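Citrate synthase (Metallosphaera sedula, PDB 6ABX) probably catalyses the condensation of acetyl-CoA with oxaloacetate and water to give citrate and CoA, a step of the tricarboxylic acid cycle. Local coordinates at residues A[265-270]-A[307-312]. Numbering follows the deposited sequence.
Sequences ILKEYA and DFYSGL
Lys-267 lays its aliphatic chain over one face of the Tyr-309 ring. The contact begins as a CH-pi interaction, with Lys-267 CB 4.1 Å from the ring centroid and 23° off the normal. Lys-267 CG stands anti to the backbone N (chi1 -173°), and from there the extended chain runs on past the phenol end, bringing Lys-267 CD to 3.5 Å from Tyr-309 OH. On the opposite face Phe-308 CD2 rests 3.5 Å from the ring plane, nearer the ring's margin than its centre, which leaves the tyrosine sandwiched between its own neighbour and the lysine. At the root of the tyrosine side chain the contacts are van der Waals: Leu-266 CB meets Tyr-309 CB at 4.0 Å, and Leu-266 CD1 packs against Ser-310, 3.8 Å from Ser-310 N and close to its CB. This joins helix 261-270 to the turn leading into helix 310-316 and to its first residue in the largely helical citrate synthase fold; Tyr-309 lies two residues after Asp-307, a predicted active-site residue, and Arg-262, an oxaloacetate-binding residue, lies one turn before Leu-266. No hydrogen bond crosses between the segments, and the polar ends of Lys-267 and Tyr-309 turn instead to helix 277-297. There Lys-267 NZ forms a salt bridge with Glu-290, while Tyr-309 OH hydrogen-bonds Asn-287 OD1. Were Tyr-309 an alanine, a gap would probably open between Lys-267 and Phe-308, and Asn-287 would lose its phenol partner.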
# COMPACT_ATOMS: atom_id res chain seq x y z
N ILE A 265 7.78 -27.03 12.11
CA ILE A 265 8.91 -26.52 12.88
C ILE A 265 8.41 -25.87 14.16
O ILE A 265 8.93 -26.10 15.27
CB ILE A 265 9.78 -25.56 12.04
CG1 ILE A 265 10.44 -26.31 10.88
CG2 ILE A 265 10.78 -24.87 12.91
CD1 ILE A 265 11.02 -25.42 9.83
N LEU A 266 7.35 -25.04 14.07
CA LEU A 266 6.83 -24.41 15.26
C LEU A 266 6.36 -25.45 16.28
O LEU A 266 6.53 -25.27 17.47
CB LEU A 266 5.62 -23.51 14.94
CG LEU A 266 5.91 -22.19 14.25
CD1 LEU A 266 4.63 -21.60 13.71
CD2 LEU A 266 6.59 -21.21 15.17
N LYS A 267 5.72 -26.52 15.81
CA LYS A 267 5.25 -27.54 16.72
C LYS A 267 6.42 -28.18 17.51
O LYS A 267 6.31 -28.47 18.71
CB LYS A 267 4.49 -28.61 15.94
CG LYS A 267 3.81 -29.64 16.84
CD LYS A 267 3.10 -30.72 16.11
CE LYS A 267 2.57 -31.74 17.10
NZ LYS A 267 1.72 -32.72 16.42
N GLU A 268 7.54 -28.39 16.83
CA GLU A 268 8.73 -28.96 17.47
C GLU A 268 9.31 -27.98 18.49
O GLU A 268 9.71 -28.39 19.59
CB GLU A 268 9.83 -29.19 16.42
CG GLU A 268 9.51 -30.31 15.47
CD GLU A 268 10.43 -30.42 14.26
OE1 GLU A 268 10.35 -31.45 13.59
OE2 GLU A 268 11.16 -29.47 13.96
N TYR A 269 9.45 -26.71 18.08
CA TYR A 269 10.11 -25.71 18.95
C TYR A 269 9.21 -25.35 20.13
O TYR A 269 9.71 -25.05 21.19
CB TYR A 269 10.56 -24.49 18.16
CG TYR A 269 11.99 -24.60 17.70
CD1 TYR A 269 13.02 -24.40 18.59
CD2 TYR A 269 12.32 -24.98 16.41
CE1 TYR A 269 14.34 -24.48 18.19
CE2 TYR A 269 13.63 -25.07 15.99
CZ TYR A 269 14.66 -24.79 16.88
OH TYR A 269 15.97 -24.88 16.54
N ALA A 270 7.90 -25.45 19.95
CA ALA A 270 6.96 -25.23 21.05
C ALA A 270 7.28 -26.17 22.21
O ALA A 270 7.06 -25.82 23.34
CB ALA A 270 5.52 -25.38 20.60
N ASP A 307 -0.27 -20.64 10.73
CA ASP A 307 -1.04 -19.97 11.75
C ASP A 307 -1.87 -20.92 12.63
O ASP A 307 -2.56 -20.42 13.51
CB ASP A 307 -1.98 -18.88 11.23
CG ASP A 307 -2.89 -19.26 10.09
OD1 ASP A 307 -3.05 -20.46 9.83
OD2 ASP A 307 -3.42 -18.31 9.43
N PHE A 308 -1.75 -22.25 12.48
CA PHE A 308 -2.31 -23.12 13.47
C PHE A 308 -1.59 -22.96 14.81
O PHE A 308 -2.23 -22.98 15.89
CB PHE A 308 -2.24 -24.56 12.97
CG PHE A 308 -3.00 -25.53 13.83
CD1 PHE A 308 -4.38 -25.61 13.72
CD2 PHE A 308 -2.36 -26.29 14.79
CE1 PHE A 308 -5.09 -26.53 14.48
CE2 PHE A 308 -3.08 -27.18 15.58
CZ PHE A 308 -4.45 -27.26 15.45
N TYR A 309 -0.25 -22.87 14.76
CA TYR A 309 0.59 -22.85 15.98
C TYR A 309 1.15 -21.43 16.26
O TYR A 309 1.50 -21.18 17.39
CB TYR A 309 1.77 -23.83 15.83
CG TYR A 309 1.36 -25.26 16.06
CD1 TYR A 309 0.88 -25.66 17.30
CD2 TYR A 309 1.39 -26.19 15.05
CE1 TYR A 309 0.48 -26.97 17.54
CE2 TYR A 309 0.91 -27.49 15.25
CZ TYR A 309 0.47 -27.87 16.50
OH TYR A 309 0.01 -29.16 16.68
N SER A 310 1.27 -20.55 15.26
CA SER A 310 2.04 -19.29 15.46
C SER A 310 1.40 -18.44 16.55
O SER A 310 2.11 -17.95 17.46
CB SER A 310 2.21 -18.53 14.20
OG SER A 310 0.95 -18.11 13.69
N GLY A 311 0.08 -18.23 16.47
CA GLY A 311 -0.55 -17.39 17.48
C GLY A 311 -0.35 -17.90 18.90
O GLY A 311 -0.05 -17.14 19.82
N LEU A 312 -0.47 -19.21 19.11
CA LEU A 312 -0.28 -19.83 20.41
C LEU A 312 1.16 -19.65 20.92
O LEU A 312 1.39 -19.32 22.09
CB LEU A 312 -0.69 -21.30 20.30
CG LEU A 312 -0.41 -22.15 21.54
CD1 LEU A 312 -1.04 -21.51 22.75
CD2 LEU A 312 -0.94 -23.55 21.31